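Long-range contacts in beta-N-acetylhexosaminidase (PDB 5BU9), which probably hydrolyses terminal non-reducing N-acetyl-D-hexosamine residues of N-acetyl-beta-D-hexosaminides, as a member of glycosyl hydrolase family 3: residues A[8-13]-A[35-39]; A[81-85]-A[151-155]; A[129-134]-A[167-171]; A[183-188]-A[213-217]. All blocks are in the same frame, centred on the assembly; numbering follows the deposited sequence. Where two conformers were deposited one is given.

Contact 1 (A[8-13]-A[35-39]); sequences EQRVGQ and SHVGN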
loop_
_atom_site.group_PDB
_atom_site.type_symbol
_atom_site.label_atom_id
_atom_site.label_comp_id
_atom_site.label_asym_id
_atom_site.label_seq_id
_atom_site.Cartn_x
_atom_site.Cartn_y
_atom_site.Cartn_z
ATOM N N GLU A 8 13.972 13.442 -12.268
ATOM C CA GLU A 8 12.931 12.619 -12.896
ATOM C C GLU A 8 12.909 11.229 -12.261
ATOM O O GLU A 8 11.855 10.698 -11.927
ATOM C CB GLU A 8 13.154 12.497 -14.417
ATOM C CG GLU A 8 12.801 13.740 -15.233
ATOM C CD GLU A 8 13.844 14.855 -15.122
ATOM O OE1 GLU A 8 13.533 15.972 -15.593
ATOM O OE2 GLU A 8 14.960 14.634 -14.572
ATOM N N GLN A 9 14.095 10.655 -12.079
ATOM C CA GLN A 9 14.211 9.332 -11.506
ATOM C C GLN A 9 13.797 9.315 -10.028
ATOM O O GLN A 9 13.207 8.334 -9.580
ATOM C CB GLN A 9 15.633 8.817 -11.682
ATOM C CG GLN A 9 15.966 8.462 -13.127
ATOM C CD GLN A 9 17.444 8.283 -13.316
ATOM O OE1 GLN A 9 18.223 8.809 -12.537
ATOM N NE2 GLN A 9 17.846 7.533 -14.340
ATOM N N ARG A 10 14.070 10.385 -9.278
ATOM C CA ARG A 10 13.656 10.419 -7.869
ATOM C C ARG A 10 12.134 10.491 -7.753
ATOM O O ARG A 10 11.526 9.730 -6.994
ATOM C CB ARG A 10 14.313 11.591 -7.124
ATOM C CG ARG A 10 15.828 11.471 -7.030
ATOM C CD ARG A 10 16.453 12.402 -5.982
ATOM N NE ARG A 10 16.168 13.825 -6.187
ATOM C CZ ARG A 10 16.851 14.652 -6.990
ATOM N NH1 ARG A 10 17.870 14.225 -7.710
ATOM N NH2 ARG A 10 16.512 15.933 -7.079
ATOM N N VAL A 11 11.515 11.376 -8.532
ATOM C CA VAL A 11 10.069 11.416 -8.617
ATOM C C VAL A 11 9.536 10.021 -8.986
ATOM O O VAL A 11 8.607 9.512 -8.357
ATOM C CB VAL A 11 9.611 12.457 -9.624
ATOM C CG1 VAL A 11 8.125 12.311 -9.845
ATOM C CG2 VAL A 11 9.914 13.828 -9.104
ATOM N N GLY A 12 10.157 9.391 -9.976
ATOM C CA GLY A 12 9.749 8.074 -10.422
ATOM C C GLY A 12 9.712 7.086 -9.281
ATOM O O GLY A 12 8.833 6.232 -9.225
ATOM N N GLN A 13 10.620 7.220 -8.325
ATOM C CA GLN A 13 10.589 6.314 -7.170
ATOM C C GLN A 13 9.362 6.460 -6.257
ATOM O O GLN A 13 9.111 5.569 -5.438
ATOM C CB GLN A 13 11.847 6.514 -6.323
ATOM C CG GLN A 13 13.073 6.143 -7.038
ATOM C CD GLN A 13 13.157 4.659 -7.286
ATOM O OE1 GLN A 13 12.992 3.855 -6.366
ATOM N NE2 GLN A 13 13.397 4.283 -8.539
ATOM N N SER A 35 8.740 7.008 -17.991
ATOM C CA SER A 35 8.438 7.899 -16.869
ATOM C C SER A 35 9.280 7.604 -15.603
ATOM O O SER A 35 9.097 8.235 -14.570
ATOM C CB SER A 35 6.938 7.833 -16.540
ATOM O OG SER A 35 6.166 8.454 -17.554
ATOM N N HIS A 36 10.186 6.642 -15.689
ATOM C CA HIS A 36 11.100 6.295 -14.584
ATOM C C HIS A 36 10.364 5.800 -13.331
ATOM O O HIS A 36 10.911 5.845 -12.215
ATOM C CB HIS A 36 12.013 7.496 -14.234
ATOM C CG HIS A 36 12.588 8.183 -15.436
ATOM N ND1 HIS A 36 13.689 7.701 -16.112
ATOM C CD2 HIS A 36 12.194 9.298 -16.103
ATOM C CE1 HIS A 36 13.943 8.483 -17.152
ATOM N NE2 HIS A 36 13.058 9.463 -17.164
ATOM N N VAL A 37 9.135 5.317 -13.496
ATOM C CA VAL A 37 8.421 4.724 -12.357
ATOM C C VAL A 37 9.225 3.556 -11.766
ATOM O O VAL A 37 9.768 2.697 -12.488
ATOM C CB VAL A 37 7.019 4.283 -12.764
ATOM C CG1 VAL A 37 6.343 3.510 -11.635
ATOM C CG2 VAL A 37 6.206 5.522 -13.125
ATOM N N GLY A 38 9.331 3.545 -10.446
ATOM C CA GLY A 38 10.301 2.692 -9.779
ATOM C C GLY A 38 9.722 1.509 -9.025
ATOM O O GLY A 38 10.470 0.708 -8.447
ATOM N N ASN A 39 8.393 1.372 -9.056
ATOM C CA ASN A 39 7.731 0.309 -8.332
ATOM C C ASN A 39 6.523 -0.164 -9.119
ATOM O O ASN A 39 5.915 0.623 -9.828
ATOM C CB ASN A 39 7.291 0.772 -6.945
ATOM C CG ASN A 39 8.381 1.519 -6.204
ATOM O OD1 ASN A 39 9.343 0.925 -5.735
ATOM N ND2 ASN A 39 8.231 2.840 -6.100
HETATM O O HOH W 1 10.035 10.763 -14.083
HETATM O O HOH W 2 13.360 5.939 -10.744
HETATM O O HOH W 3 13.216 1.347 -9.028
#
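The imidazole of H36 leans on the N-terminal helix through the aliphatic parts of E8 and Q9, both of which approach the ring at a slant: E8 CB lies 3.7 Å from H36 CD2, and Q9 CG 3.8 Å from H36 ND1. Water 1 sits at the ring's edge, in its plane, and donates to both E8 O and S35 O. The Q9 amide, which bonds to the backbone of S6 and E67, is turned 82° from the imidazole. H36 CG stands beside its own backbone N (chi1 -44°), which places the ring over the helix turn, while ND1 bonds to A68 O outside the two segments. Trimming H36 to an alanine would probably open a gap beside E8 and Q9 and leave A68 O without this partner.

Deeper in, the backbones come very close, with G12 CA 3.1 Å from H36 O in a CA-H...O contact that leaves no room for a side chain on G12. G38 N donates to G12 O (3.0 Å), coming from above the carbonyl plane, and N39 ND2 makes a weak bond to Q13 O (2.9 Å). Water 2 joins Q9 O and H36 O, to which it donates, with Q13 NE2, from which it accepts. K337 NZ bonds to Q13 OE1, G38 O and N39 OD1.

H36, the first residue beyond helix 26-35, has positive phi and leads into strand 39-43. The arrangement is that of a TIM-barrel alpha-beta turn at the N-terminal end of the strands, against which the helix preceding strand 15-20 is packed.

Contact 2 (A[81-85]-A[151-155]); sequences EGGNV and YFHRE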
loop_
_atom_site.group_PDB
_atom_site.type_symbol
_atom_site.label_atom_id
_atom_site.label_comp_id
_atom_site.label_asym_id
_atom_site.label_seq_id
_atom_site.Cartn_x
_atom_site.Cartn_y
_atom_site.Cartn_z
ATOM N N GLU A 81 -3.736 -10.761 0.808
ATOM C CA GLU A 81 -4.241 -10.791 2.191
ATOM C C GLU A 81 -4.718 -12.175 2.560
ATOM O O GLU A 81 -4.533 -12.618 3.693
ATOM C CB GLU A 81 -5.411 -9.807 2.400
ATOM C CG GLU A 81 -5.091 -8.325 2.149
ATOM C CD GLU A 81 -6.347 -7.462 2.103
ATOM O OE1 GLU A 81 -7.373 -7.806 2.729
ATOM O OE2 GLU A 81 -6.328 -6.443 1.399
ATOM N N GLY A 82 -5.348 -12.843 1.589
ATOM C CA GLY A 82 -6.117 -14.050 1.845
ATOM C C GLY A 82 -7.623 -13.861 1.667
ATOM O O GLY A 82 -8.126 -12.724 1.680
ATOM N N GLY A 83 -8.334 -14.975 1.467
ATOM C CA GLY A 83 -9.783 -14.954 1.396
ATOM C C GLY A 83 -10.313 -14.205 0.178
ATOM O O GLY A 83 -10.030 -14.566 -0.964
ATOM N N ASN A 84 -11.091 -13.161 0.416
ATOM C CA ASN A 84 -11.664 -12.364 -0.671
ATOM C C ASN A 84 -10.625 -11.472 -1.356
ATOM O O ASN A 84 -10.921 -10.872 -2.380
ATOM C CB ASN A 84 -12.827 -11.517 -0.137
ATOM C CG ASN A 84 -14.046 -12.373 0.205
ATOM O OD1 ASN A 84 -14.494 -13.170 -0.601
ATOM N ND2 ASN A 84 -14.559 -12.227 1.411
ATOM N N VAL A 85 -9.419 -11.373 -0.801
ATOM C CA VAL A 85 -8.371 -10.561 -1.439
ATOM C C VAL A 85 -7.081 -11.378 -1.574
ATOM O O VAL A 85 -6.197 -11.368 -0.703
ATOM C CB VAL A 85 -8.102 -9.234 -0.667
ATOM C CG1 VAL A 85 -7.008 -8.405 -1.381
ATOM C CG2 VAL A 85 -9.391 -8.378 -0.537
ATOM N N TYR A 151 -17.361 -6.416 5.635
ATOM C CA TYR A 151 -18.211 -7.117 4.672
ATOM C C TYR A 151 -17.478 -8.304 4.046
ATOM O O TYR A 151 -18.087 -9.325 3.763
ATOM C CB TYR A 151 -18.686 -6.153 3.565
ATOM C CG TYR A 151 -19.585 -6.818 2.552
ATOM C CD1 TYR A 151 -20.945 -7.038 2.827
ATOM C CD2 TYR A 151 -19.081 -7.241 1.318
ATOM C CE1 TYR A 151 -21.765 -7.685 1.899
ATOM C CE2 TYR A 151 -19.894 -7.880 0.393
ATOM C CZ TYR A 151 -21.229 -8.099 0.681
ATOM O OH TYR A 151 -22.018 -8.725 -0.255
ATOM N N PHE A 152 -16.167 -8.145 3.858
ATOM C CA PHE A 152 -15.335 -9.097 3.140
ATOM C C PHE A 152 -14.485 -9.966 4.058
ATOM O O PHE A 152 -13.623 -10.702 3.579
ATOM C CB PHE A 152 -14.409 -8.350 2.173
ATOM C CG PHE A 152 -15.107 -7.779 0.963
ATOM C CD1 PHE A 152 -15.646 -8.627 -0.015
ATOM C CD2 PHE A 152 -15.205 -6.395 0.791
ATOM C CE1 PHE A 152 -16.271 -8.105 -1.138
ATOM C CE2 PHE A 152 -15.835 -5.854 -0.326
ATOM C CZ PHE A 152 -16.372 -6.716 -1.306
ATOM N N HIS A 153 -14.700 -9.853 5.368
ATOM C CA HIS A 153 -13.946 -10.640 6.364
ATOM C C HIS A 153 -12.434 -10.391 6.280
ATOM O O HIS A 153 -11.648 -11.320 6.456
ATOM C CB HIS A 153 -14.231 -12.139 6.210
ATOM C CG HIS A 153 -15.687 -12.460 6.061
ATOM N ND1 HIS A 153 -16.639 -12.014 6.954
ATOM C CD2 HIS A 153 -16.362 -13.140 5.104
ATOM C CE1 HIS A 153 -17.834 -12.413 6.558
ATOM N NE2 HIS A 153 -17.694 -13.101 5.437
ATOM N N ARG A 154 -12.039 -9.137 6.023
ATOM C CA ARG A 154 -10.622 -8.791 5.878
ATOM C C ARG A 154 -9.973 -8.326 7.170
ATOM O O ARG A 154 -8.775 -8.070 7.181
ATOM C CB ARG A 154 -10.442 -7.714 4.828
ATOM C CG ARG A 154 -10.905 -8.150 3.464
ATOM C CD ARG A 154 -11.018 -6.905 2.582
ATOM N NE ARG A 154 -9.725 -6.277 2.284
ATOM C CZ ARG A 154 -9.590 -5.071 1.721
ATOM N NH1 ARG A 154 -10.661 -4.351 1.418
ATOM N NH2 ARG A 154 -8.389 -4.567 1.477
ATOM N N GLU A 155 -10.766 -8.239 8.240
ATOM C CA GLU A 155 -10.290 -7.854 9.569
ATOM C C GLU A 155 -9.818 -9.116 10.297
ATOM O O GLU A 155 -10.333 -10.199 10.046
ATOM C CB GLU A 155 -11.393 -7.137 10.398
ATOM C CG GLU A 155 -12.478 -8.083 11.070
ATOM C CD GLU A 155 -13.603 -8.473 10.108
ATOM O OE1 GLU A 155 -13.476 -8.202 8.899
ATOM O OE2 GLU A 155 -14.608 -9.065 10.544
HETATM O O HOH W 4 -7.484 -9.057 4.908
HETATM O O HOH W 5 -11.192 -11.841 2.888
#
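E81 and R154 form a two-pronged salt bridge. The guanidinium meets the carboxylate side-on, NE to OE1 and NH2 to OE2, with the two planes only 20° apart. R154 NE to E81 OE1 measures 2.8 Å and is almost straight (173°). R154 NH2 reaches E81 OE2 over 2.8 Å along a more bent path, and both oxygens use the lone pair on the side of the other oxygen. The bend of R154 at chi3 (67°) turns NE and NH2 together toward the acid. Water 4 donates to R154 O; it also lies by E81 OE1, but so close that this second link is doubtful.

Among neutral hydrogen bonds, N84 ND2 donates to F152 O (2.8 Å); the oxygen lies in the plane of the amide, whereas the donor stands above the carbonyl plane. The same ND2 is at the edge of the F152 ring. Water 5 donates to F152 O and accepts from N84 N.

Van der Waals contact is made by V85 CG2, which covers one face of the R154 guanidinium, 3.5 Å from R154 NE.

The classic bulge at E81 and G82, facing V85, and the type II' turn G82-V85 end strand 75-82 against the loop that leads into helix 160-176. Strand 180-186 flanks the site: K184 is the second partner of E81 OE2, while P148 O and a bound glycerol take up R154 NH1 and NH2.

Contact 3 (A[129-134]-A[167-171]); sequences NLAPVM and ANAFS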
loop_
_atom_site.group_PDB
_atom_site.type_symbol
_atom_site.label_atom_id
_atom_site.label_comp_id
_atom_site.label_asym_id
_atom_site.label_seq_id
_atom_site.Cartn_x
_atom_site.Cartn_y
_atom_site.Cartn_z
ATOM N N ASN A 129 4.154 -7.177 0.125
ATOM C CA ASN A 129 2.731 -7.524 0.250
ATOM C C ASN A 129 1.951 -6.319 0.787
ATOM O O ASN A 129 2.300 -5.768 1.834
ATOM C CB ASN A 129 2.554 -8.745 1.168
ATOM C CG ASN A 129 1.187 -9.422 1.018
ATOM O OD1 ASN A 129 0.348 -8.985 0.245
ATOM N ND2 ASN A 129 0.970 -10.521 1.769
ATOM N N LEU A 130 0.903 -5.903 0.079
ATOM C CA LEU A 130 0.016 -4.866 0.616
ATOM C C LEU A 130 -0.970 -5.528 1.595
ATOM O O LEU A 130 -2.164 -5.740 1.304
ATOM C CB LEU A 130 -0.708 -4.100 -0.517
ATOM C CG LEU A 130 0.175 -3.541 -1.639
ATOM C CD1 LEU A 130 -0.634 -2.588 -2.515
ATOM C CD2 LEU A 130 1.416 -2.825 -1.100
ATOM N N ALA A 131 -0.437 -5.842 2.771
ATOM C CA ALA A 131 -1.134 -6.573 3.834
ATOM C C ALA A 131 -0.095 -6.615 4.953
ATOM O O ALA A 131 1.071 -6.458 4.664
ATOM C CB ALA A 131 -1.550 -7.998 3.364
ATOM N N PRO A 132 -0.485 -6.843 6.220
ATOM C CA PRO A 132 -1.818 -7.187 6.713
ATOM C C PRO A 132 -2.713 -5.975 6.947
ATOM O O PRO A 132 -2.235 -4.881 7.221
ATOM C CB PRO A 132 -1.513 -7.884 8.036
ATOM C CG PRO A 132 -0.273 -7.113 8.554
ATOM C CD PRO A 132 0.509 -6.770 7.317
ATOM N N VAL A 133 -4.015 -6.200 6.849
ATOM C CA VAL A 133 -5.037 -5.265 7.323
ATOM C C VAL A 133 -5.005 -5.138 8.842
ATOM O O VAL A 133 -5.234 -6.103 9.559
ATOM C CB VAL A 133 -6.429 -5.719 6.861
ATOM C CG1 VAL A 133 -7.502 -4.953 7.564
ATOM C CG2 VAL A 133 -6.563 -5.571 5.360
HETATM N N MSE A 134 -4.737 -3.945 9.347
HETATM C CA MSE A 134 -4.783 -3.740 10.789
HETATM C C MSE A 134 -5.937 -2.831 11.189
HETATM O O MSE A 134 -5.958 -2.292 12.295
HETATM C CB MSE A 134 -3.456 -3.183 11.286
HETATM C CG MSE A 134 -2.309 -4.123 10.971
HETATM SE SE MSE A 134 -0.722 -3.774 12.032
HETATM C CE MSE A 134 -1.288 -4.681 13.673
ATOM N N ALA A 167 -1.869 -9.739 12.998
ATOM C CA ALA A 167 -1.257 -9.062 11.856
ATOM C C ALA A 167 0.255 -9.042 12.024
ATOM O O ALA A 167 0.994 -9.191 11.043
ATOM C CB ALA A 167 -1.802 -7.641 11.672
ATOM N N ASN A 168 0.728 -8.892 13.258
ATOM C CA ASN A 168 2.177 -8.848 13.478
ATOM C C ASN A 168 2.801 -10.226 13.251
ATOM O O ASN A 168 3.958 -10.333 12.839
ATOM C CB ASN A 168 2.520 -8.345 14.885
ATOM C CG ASN A 168 2.314 -6.862 15.032
ATOM O OD1 ASN A 168 2.158 -6.148 14.036
ATOM N ND2 ASN A 168 2.310 -6.381 16.277
ATOM N N ALA A 169 2.021 -11.268 13.529
ATOM C CA ALA A 169 2.454 -12.631 13.303
ATOM C C ALA A 169 2.574 -12.818 11.797
ATOM O O ALA A 169 3.576 -13.326 11.305
ATOM C CB ALA A 169 1.480 -13.597 13.891
ATOM N N PHE A 170 1.557 -12.347 11.073
ATOM C CA PHE A 170 1.505 -12.460 9.608
ATOM C C PHE A 170 2.717 -11.740 9.012
ATOM O O PHE A 170 3.425 -12.297 8.193
ATOM C CB PHE A 170 0.154 -11.899 9.100
ATOM C CG PHE A 170 -0.013 -11.832 7.586
ATOM C CD1 PHE A 170 0.500 -10.764 6.851
ATOM C CD2 PHE A 170 -0.793 -12.770 6.920
ATOM C CE1 PHE A 170 0.297 -10.668 5.487
ATOM C CE2 PHE A 170 -1.004 -12.672 5.556
ATOM C CZ PHE A 170 -0.451 -11.615 4.831
ATOM N N SER A 171 2.964 -10.520 9.469
ATOM C CA SER A 171 4.095 -9.728 9.001
ATOM C C SER A 171 5.403 -10.470 9.253
ATOM O O SER A 171 6.258 -10.560 8.369
ATOM C CB SER A 171 4.125 -8.342 9.695
ATOM O OG SER A 171 3.078 -7.498 9.253
#
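P132 and A167 bring the two backbones nearest, with CA atoms 5.5 Å apart, where the irregular chain leaving strand 128-129 runs past a regular turn of helix 160-176. L130 centres an inverse gamma turn, and a cis peptide precedes P132, whose ring is turned to the helix.

The pyrrolidine fits between A167, F170 and S171. Its CG is 3.5 Å from A167 CB, its CB 3.7 Å from F170 CD1, and its CD 3.3 Å from S171 OG, a hydroxyl that bonds to T181. F170 CG lies opposite its own backbone N (chi1 175°), so that the ring stretches back along the loop. There A131 CB meets F170 CE1 obliquely, and N129 ND2 comes up to the ring's edge, 3.5 Å from F170 CZ; the amide oxygen of N129 is bonded to Q80 N. On the other flank selenomethionine M134 bends at chi3 (80°) and lays its CE 3.6 Å from A167 CB, near N168 OD1.

No hydrogen bond joins the two segments. Between them the contact is mainly apolar packing, while N129 OD1 and S171 OG find their partners on neighbouring strands.

Contact 4 (A[183-188]-A[213-217]); sequences IKHFPG and SVQAF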
loop_
_atom_site.group_PDB
_atom_site.type_symbol
_atom_site.label_atom_id
_atom_site.label_comp_id
_atom_site.label_asym_id
_atom_site.label_seq_id
_atom_site.Cartn_x
_atom_site.Cartn_y
_atom_site.Cartn_z
ATOM N N ILE A 183 1.213 -2.260 6.427
ATOM C CA ILE A 183 0.009 -2.337 7.268
ATOM C C ILE A 183 -0.996 -1.302 6.744
ATOM O O ILE A 183 -0.606 -0.211 6.314
ATOM C CB ILE A 183 0.348 -2.161 8.773
ATOM C CG1 ILE A 183 1.060 -0.848 9.037
ATOM C CG2 ILE A 183 1.250 -3.297 9.250
ATOM C CD1 ILE A 183 1.164 -0.561 10.505
ATOM N N LYS A 184 -2.276 -1.656 6.709
ATOM C CA LYS A 184 -3.286 -0.802 6.057
ATOM C C LYS A 184 -4.635 -0.920 6.807
ATOM O O LYS A 184 -4.844 -1.922 7.498
ATOM C CB LYS A 184 -3.407 -1.204 4.594
ATOM C CG LYS A 184 -3.954 -2.616 4.343
ATOM C CD LYS A 184 -3.845 -2.908 2.853
ATOM C CE LYS A 184 -4.648 -4.117 2.449
ATOM N NZ LYS A 184 -4.458 -4.489 0.987
ATOM N N HIS A 185 -5.527 0.070 6.743
ATOM C CA HIS A 185 -5.364 1.357 6.065
ATOM C C HIS A 185 -5.475 2.486 7.082
ATOM O O HIS A 185 -6.559 2.758 7.586
ATOM C CB HIS A 185 -6.454 1.571 4.985
ATOM C CG HIS A 185 -6.742 0.370 4.142
ATOM N ND1 HIS A 185 -7.341 -0.767 4.640
ATOM C CD2 HIS A 185 -6.552 0.146 2.815
ATOM C CE1 HIS A 185 -7.493 -1.645 3.662
ATOM N NE2 HIS A 185 -7.031 -1.114 2.540
ATOM N N PHE A 186 -4.370 3.159 7.356
ATOM C CA PHE A 186 -4.301 4.145 8.424
ATOM C C PHE A 186 -5.153 5.375 8.088
ATOM O O PHE A 186 -5.100 5.878 6.967
ATOM C CB PHE A 186 -2.836 4.543 8.653
ATOM C CG PHE A 186 -2.629 5.381 9.844
ATOM C CD1 PHE A 186 -2.349 4.797 11.063
ATOM C CD2 PHE A 186 -2.706 6.755 9.760
ATOM C CE1 PHE A 186 -2.140 5.557 12.194
ATOM C CE2 PHE A 186 -2.500 7.548 10.915
ATOM C CZ PHE A 186 -2.224 6.940 12.121
ATOM N N PRO A 187 -5.922 5.884 9.057
ATOM C CA PRO A 187 -5.974 5.506 10.487
ATOM C C PRO A 187 -6.996 4.425 10.858
ATOM O O PRO A 187 -7.213 4.168 12.055
ATOM C CB PRO A 187 -6.344 6.835 11.177
ATOM C CG PRO A 187 -7.236 7.532 10.145
ATOM C CD PRO A 187 -6.669 7.127 8.769
ATOM N N GLY A 188 -7.585 3.776 9.866
ATOM C CA GLY A 188 -8.526 2.693 10.108
ATOM C C GLY A 188 -9.766 2.776 9.229
ATOM O O GLY A 188 -10.492 3.760 9.242
ATOM N N SER A 213 -8.194 1.150 16.370
ATOM C CA SER A 213 -7.473 0.941 15.110
ATOM C C SER A 213 -6.140 1.692 15.130
ATOM O O SER A 213 -5.109 1.136 14.766
ATOM C CB SER A 213 -8.307 1.371 13.907
ATOM O OG SER A 213 -8.534 2.765 13.923
ATOM N N VAL A 214 -6.149 2.925 15.615
ATOM C CA VAL A 214 -4.899 3.664 15.767
ATOM C C VAL A 214 -3.963 2.957 16.751
ATOM O O VAL A 214 -2.768 2.890 16.517
ATOM C CB VAL A 214 -5.152 5.086 16.197
ATOM C CG1 VAL A 214 -3.831 5.837 16.300
ATOM C CG2 VAL A 214 -6.049 5.749 15.176
ATOM N N GLN A 215 -4.505 2.394 17.826
ATOM C CA GLN A 215 -3.693 1.581 18.732
ATOM C C GLN A 215 -3.138 0.332 18.010
ATOM O O GLN A 215 -2.012 -0.079 18.226
ATOM C CB GLN A 215 -4.509 1.166 19.946
ATOM C CG GLN A 215 -4.845 2.289 20.920
ATOM C CD GLN A 215 -6.044 1.915 21.790
ATOM O OE1 GLN A 215 -6.219 0.745 22.156
ATOM N NE2 GLN A 215 -6.892 2.897 22.095
ATOM N N ALA A 216 -3.927 -0.270 17.135
ATOM C CA ALA A 216 -3.434 -1.416 16.369
ATOM C C ALA A 216 -2.263 -1.006 15.489
ATOM O O ALA A 216 -1.298 -1.736 15.411
ATOM C CB ALA A 216 -4.548 -2.026 15.508
ATOM N N PHE A 217 -2.373 0.151 14.813
ATOM C CA PHE A 217 -1.323 0.570 13.876
ATOM C C PHE A 217 -0.066 0.854 14.654
ATOM O O PHE A 217 1.012 0.483 14.203
ATOM C CB PHE A 217 -1.746 1.783 13.027
ATOM C CG PHE A 217 -2.729 1.429 11.949
ATOM C CD1 PHE A 217 -2.342 0.640 10.881
ATOM C CD2 PHE A 217 -4.045 1.811 12.039
ATOM C CE1 PHE A 217 -3.231 0.269 9.878
ATOM C CE2 PHE A 217 -4.965 1.449 11.035
ATOM C CZ PHE A 217 -4.548 0.670 9.957
#
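K184, whose backbone carbonyl carbon lies at the edge of the F217 ring, turns its side chain away from the helix, and NZ is gripped there by L130 O, by E81 OE2 and by a bound glycerol. H185, next in the chain and likewise pointing away, bonds to D135 through ND1 and to the glycerol through NE2.

The helix side is quite different. F217 CG stands beside the backbone N (chi1 -75°), directing the phenyl into the bend of 183-188. F186 CA lies over one face, a CH-pi contact 4.1 Å from the F217 centroid. The F186 ring presents its edge to the F217 face in an offset edge-to-face pair with centroids 5.3 Å apart and planes at 69°, bringing F186 CD1 to 3.5 Å from F217 CG. Around the F217 rim come I183 CD1, 3.7 Å from F217 CD1, and H185 N, 3.4 Å from F217 CZ. Cutting F217 down to an alanine would probably leave a hole inside this bend and take the face away from under the F186 edge. One turn back on the helix, V214 CG2 lies 4.2 Å from P187 CB.

Cis peptides before H185 and P187 shape the KHFPG bend. Its chemistry is divided: polar ends of K184 and H185 gather at the glycerol pocket, while a buried aromatic core backs the same backbone from the helix.

How the contacts relate
From the N terminus, contact 1 closes first, joining helix 7-12 to the entry of strand 39-43. It stands apart on the far side of the chain's centre, its own centre 31 Å from that of contact 2. Contacts 2 and 3 cross along the chain: 81-85 reaches forward to the 151-155 loop, whereas 129-134, lying between those two, reaches on to helix 160-176. Contact 4 follows in series, linking strand 180-186 and the bend after it to helix 212-222. Contacts 2, 3 and 4 touch one another; for example, V133 packs on E81 and R154, and M134 on I183. They tie neighbouring strands of the barrel to one another's following loops and helices.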